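Local coordinates for protein uncharacterized HTH-type transcriptional regulator SAR2349 (Staphylococcus aureus, PDB 4EM2) that probably binds DNA as a transcription factor of the MarR family and binds salicylate at several sites, at residues L68-D72 with I84-I90. Numbering follows the deposited sequence.
Sequences LILRD and ISHRRAI. With SAL (2-hydroxybenzoic acid), chain E; SAL (2-hydroxybenzoic acid), chain B.
Asp72 OD2 is gripped by two partners: Arg87 NE donates to it at 2.8 Å and a water at 2.5 Å. The second oxygen of the carboxylate, OD1, accepts from Arg87 NH2, also at 2.8 Å, so the guanidinium meets Asp72 side-on, one nitrogen to each oxygen. Both oxygens use their syn lone pairs, and the two planes lie 27° apart, nearly coplanar; the paired bonds fix the rotation of both groups. Arg87 reaches this position by bending its chain at chi3 (-71°), and its NH2 is also hydrogen-bonded to Thr79 OG1. The water that donates to Asp72 accepts from Arg88 NE at 3.1 Å, linking the carboxylate to a second arginine whose NE is too far for a direct bond.

Arg88 fits like a knob among Leu68, Ile69, Arg71 and Asp72. Bends at chi2 and chi3 fold its chain so that NH1 faces the salicylate of chain E, making a weak hydrogen bond to the carboxylate oxygen O1'. Its NH2 lies 4.3 Å from Arg71 NH2, which donates to the O2 hydroxyl oxygen of the chain B salicylate at 3.0 Å; the bound acids probably offset the like charges. Leu68 divides its branches between the two ligands, CD1 beside the carboxylate of the chain E molecule and CD2 against the ring of the chain B molecule.

Beside the charged groups, Ile69 CD1 packs on Ile84 CG2 at 3.6 Å and on Ile90 CD1, with the Ile69 and Ile84 side chains at about a right angle. Ile90 follows Ala89, whose positive phi ends helix 81-88 in a Schellman motif, and rests CG2 on the chain E salicylate. Helices 64-76 and 81-88, their segments 109° apart, thus join at a salicylate pocket within the winged helix-turn-helix fold of the MarR family.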
ATOM      1  N   LEU A  68       1.310   3.873   0.857  1.00 21.35           N
ATOM      2  CA  LEU A  68       0.428   2.901   1.484  1.00 20.45           C
ATOM      3  C   LEU A  68      -0.601   3.543   2.382  1.00 22.74           C
ATOM      4  O   LEU A  68      -1.815   3.147   2.391  1.00 23.09           O
ATOM      5  CB  LEU A  68       1.286   1.854   2.265  1.00 21.66           C
ATOM      6  CG  LEU A  68       2.128   0.977   1.313  1.00 21.88           C
ATOM      7  CD1 LEU A  68       3.044  -0.002   2.201  1.00 25.72           C
ATOM      8  CD2 LEU A  68       1.205   0.105   0.446  1.00 25.60           C
ATOM      9  N   ILE A  69      -0.155   4.532   3.163  1.00 22.89           N
ATOM     10  CA  ILE A  69      -1.088   5.215   4.081  1.00 22.88           C
ATOM     11  C   ILE A  69      -2.066   6.038   3.211  1.00 25.32           C
ATOM     12  O   ILE A  69      -3.271   6.055   3.485  1.00 26.48           O
ATOM     13  CB  ILE A  69      -0.336   6.164   5.017  1.00 23.81           C
ATOM     14  CG1 ILE A  69       0.609   5.354   5.956  1.00 24.41           C
ATOM     15  CG2 ILE A  69      -1.321   7.016   5.829  1.00 25.20           C
ATOM     16  CD1 ILE A  69      -0.015   4.282   6.671  1.00 26.16           C
ATOM     17  N   LEU A  70      -1.544   6.683   2.166  1.00 23.35           N
ATOM     18  CA  LEU A  70      -2.409   7.495   1.291  1.00 24.66           C
ATOM     19  C   LEU A  70      -3.527   6.629   0.718  1.00 24.50           C
ATOM     20  O   LEU A  70      -4.711   6.999   0.765  1.00 24.67           O
ATOM     21  CB  LEU A  70      -1.613   8.116   0.133  1.00 23.81           C
ATOM     22  CG  LEU A  70      -2.442   9.067  -0.796  1.00 26.28           C
ATOM     23  CD1 LEU A  70      -2.788  10.333   0.026  1.00 28.39           C
ATOM     24  CD2 LEU A  70      -1.693   9.490  -2.064  1.00 25.04           C
ATOM     25  N   ARG A  71      -3.145   5.455   0.222  1.00 23.72           N
ATOM     26  CA  ARG A  71      -4.072   4.544  -0.393  1.00 24.78           C
ATOM     27  C   ARG A  71      -5.073   4.099   0.648  1.00 25.20           C
ATOM     28  O   ARG A  71      -6.284   4.013   0.379  1.00 25.25           O
ATOM     29  CB  ARG A  71      -3.310   3.317  -0.964  1.00 25.70           C
ATOM     30  CG  ARG A  71      -4.209   2.279  -1.743  1.00 28.07           C
ATOM     31  CD  ARG A  71      -3.341   1.103  -2.327  1.00 29.06           C
ATOM     32  NE  ARG A  71      -2.707   0.328  -1.243  1.00 33.14           N
ATOM     33  CZ  ARG A  71      -2.100  -0.868  -1.412  1.00 36.36           C
ATOM     34  NH1 ARG A  71      -2.033  -1.414  -2.631  1.00 33.17           N
ATOM     35  NH2 ARG A  71      -1.611  -1.550  -0.348  1.00 34.52           N
ATOM     36  N   ASP A  72      -4.570   3.787   1.841  1.00 25.69           N
ATOM     37  CA  ASP A  72      -5.445   3.316   2.899  1.00 26.26           C
ATOM     38  C   ASP A  72      -6.510   4.365   3.202  1.00 25.15           C
ATOM     39  O   ASP A  72      -7.683   4.033   3.365  1.00 24.80           O
ATOM     40  CB  ASP A  72      -4.657   3.001   4.177  1.00 25.07           C
ATOM     41  CG  ASP A  72      -5.574   2.645   5.349  1.00 29.25           C
ATOM     42  OD1 ASP A  72      -6.036   3.607   6.030  1.00 30.09           O
ATOM     43  OD2 ASP A  72      -5.839   1.438   5.566  1.00 24.45           O
ATOM     44  N   ILE A  84      -6.065   3.766  10.886  1.00 35.79           N
ATOM     45  CA  ILE A  84      -4.993   3.517   9.905  1.00 36.77           C
ATOM     46  C   ILE A  84      -3.942   2.544  10.491  1.00 37.74           C
ATOM     47  O   ILE A  84      -3.654   1.506   9.911  1.00 37.74           O
ATOM     48  CB  ILE A  84      -4.289   4.838   9.476  1.00 35.85           C
ATOM     49  CG1 ILE A  84      -5.257   5.756   8.718  1.00 34.12           C
ATOM     50  CG2 ILE A  84      -3.108   4.509   8.546  1.00 36.78           C
ATOM     51  CD1 ILE A  84      -4.686   7.107   8.468  1.00 35.16           C
ATOM     52  N   SER A  85      -3.387   2.905  11.638  1.00 38.97           N
ATOM     53  CA  SER A  85      -2.380   2.092  12.332  1.00 41.06           C
ATOM     54  C   SER A  85      -2.820   0.656  12.494  1.00 41.86           C
ATOM     55  O   SER A  85      -2.022  -0.272  12.321  1.00 41.32           O
ATOM     56  CB  SER A  85      -2.113   2.660  13.715  1.00 41.74           C
ATOM     57  OG  SER A  85      -1.412   3.872  13.568  1.00 45.83           O
ATOM     58  N   HIS A  86      -4.091   0.477  12.817  1.00 41.80           N
ATOM     59  CA  HIS A  86      -4.616  -0.842  12.986  1.00 43.60           C
ATOM     60  C   HIS A  86      -4.706  -1.634  11.667  1.00 44.03           C
ATOM     61  O   HIS A  86      -4.255  -2.772  11.579  1.00 45.73           O
ATOM     62  CB  HIS A  86      -5.969  -0.772  13.661  1.00 46.74           C
ATOM     63  CG  HIS A  86      -6.599  -2.109  13.820  1.00 51.28           C
ATOM     64  ND1 HIS A  86      -7.162  -2.793  12.760  1.00 53.42           N
ATOM     65  CD2 HIS A  86      -6.663  -2.941  14.884  1.00 52.83           C
ATOM     66  CE1 HIS A  86      -7.539  -3.995  13.166  1.00 54.72           C
ATOM     67  NE2 HIS A  86      -7.247  -4.108  14.452  1.00 54.90           N
ATOM     68  N   ARG A  87      -5.284  -1.072  10.628  1.00 41.81           N
ATOM     69  CA  ARG A  87      -5.346  -1.840   9.398  1.00 40.52           C
ATOM     70  C   ARG A  87      -3.955  -2.076   8.769  1.00 38.04           C
ATOM     71  O   ARG A  87      -3.732  -3.084   8.134  1.00 36.70           O
ATOM     72  CB  ARG A  87      -6.208  -1.129   8.321  1.00 39.63           C
ATOM     73  CG  ARG A  87      -7.690  -0.975   8.614  1.00 37.58           C
ATOM     74  CD  ARG A  87      -8.349  -0.291   7.412  1.00 32.58           C
ATOM     75  NE  ARG A  87      -7.952   1.116   7.331  1.00 27.68           N
ATOM     76  CZ  ARG A  87      -8.679   2.130   7.789  1.00 29.73           C
ATOM     77  NH1 ARG A  87      -9.867   1.887   8.348  1.00 27.02           N
ATOM     78  NH2 ARG A  87      -8.183   3.374   7.769  1.00 26.91           N
ATOM     79  N   ARG A  88      -3.056  -1.111   8.895  1.00 37.20           N
ATOM     80  CA  ARG A  88      -1.732  -1.217   8.291  1.00 36.91           C
ATOM     81  C   ARG A  88      -0.784  -2.059   9.138  1.00 36.23           C
ATOM     82  O   ARG A  88       0.261  -2.555   8.663  1.00 33.16           O
ATOM     83  CB  ARG A  88      -1.137   0.176   8.106  1.00 38.13           C
ATOM     84  CG  ARG A  88      -1.863   1.052   7.071  1.00 41.29           C
ATOM     85  CD  ARG A  88      -1.363   0.760   5.660  1.00 44.67           C
ATOM     86  NE  ARG A  88      -2.012  -0.380   5.050  1.00 44.84           N
ATOM     87  CZ  ARG A  88      -1.397  -1.347   4.377  1.00 44.70           C
ATOM     88  NH1 ARG A  88      -0.076  -1.351   4.222  1.00 41.79           N
ATOM     89  NH2 ARG A  88      -2.149  -2.292   3.818  1.00 43.37           N
ATOM     90  N   ALA A  89      -1.157  -2.229  10.396  1.00 36.26           N
ATOM     91  CA  ALA A  89      -0.321  -3.006  11.321  1.00 37.06           C
ATOM     92  C   ALA A  89       1.043  -2.332  11.471  1.00 37.50           C
ATOM     93  O   ALA A  89       2.082  -2.969  11.329  1.00 35.23           O
ATOM     94  CB  ALA A  89      -0.151  -4.483  10.806  1.00 37.23           C
ATOM     95  N   ILE A  90       1.053  -1.024  11.717  1.00 38.54           N
ATOM     96  CA  ILE A  90       2.337  -0.345  11.943  1.00 41.54           C
ATOM     97  C   ILE A  90       2.181   0.295  13.302  1.00 44.86           C
ATOM     98  O   ILE A  90       1.069   0.273  13.855  1.00 43.30           O
ATOM     99  CB  ILE A  90       2.635   0.748  10.894  1.00 41.16           C
ATOM    100  CG1 ILE A  90       1.425   1.672  10.749  1.00 40.08           C
ATOM    101  CG2 ILE A  90       2.967   0.082   9.536  1.00 39.24           C
ATOM    102  CD1 ILE A  90       1.686   2.863   9.868  1.00 38.21           C
TER
HETATM  103  C1' SAL E 504       2.488   0.429   5.575  1.00 49.67           C
HETATM  104  O1' SAL E 504       2.609  -0.709   5.105  1.00 49.75           O
HETATM  105  O2' SAL E 504       1.246   0.937   5.731  1.00 49.30           O
HETATM  106  C1  SAL E 504       3.685   1.231   6.010  1.00 47.13           C
HETATM  107  C2  SAL E 504       4.952   0.583   6.255  1.00 47.59           C
HETATM  108  C3  SAL E 504       6.062   1.387   6.680  1.00 48.42           C
HETATM  109  C4  SAL E 504       5.920   2.800   6.854  1.00 48.69           C
HETATM  110  C5  SAL E 504       4.665   3.437   6.607  1.00 46.46           C
HETATM  111  C6  SAL E 504       3.563   2.665   6.189  1.00 46.02           C
HETATM  112  O2  SAL E 504       5.103  -0.812   6.091  1.00 47.59           O
HETATM  113  C1' SAL B 501       2.245  -4.075   0.938  1.00 37.82           C
HETATM  114  O1' SAL B 501       1.071  -4.347   1.214  1.00 38.52           O
HETATM  115  O2' SAL B 501       3.262  -4.417   1.777  1.00 34.65           O
HETATM  116  C1  SAL B 501       2.556  -3.304  -0.261  1.00 32.61           C
HETATM  117  C2  SAL B 501       1.586  -3.091  -1.280  1.00 33.37           C
HETATM  118  C3  SAL B 501       1.895  -2.328  -2.416  1.00 33.01           C
HETATM  119  C4  SAL B 501       3.178  -1.773  -2.536  1.00 32.35           C
HETATM  120  C5  SAL B 501       4.145  -1.991  -1.530  1.00 32.03           C
HETATM  121  C6  SAL B 501       3.839  -2.752  -0.400  1.00 32.44           C
HETATM  122  O2  SAL B 501       0.396  -3.600  -1.164  1.00 36.60           O
HETATM  123  O   HOH W   1      -5.028  -0.500   4.257  1.00 42.52           O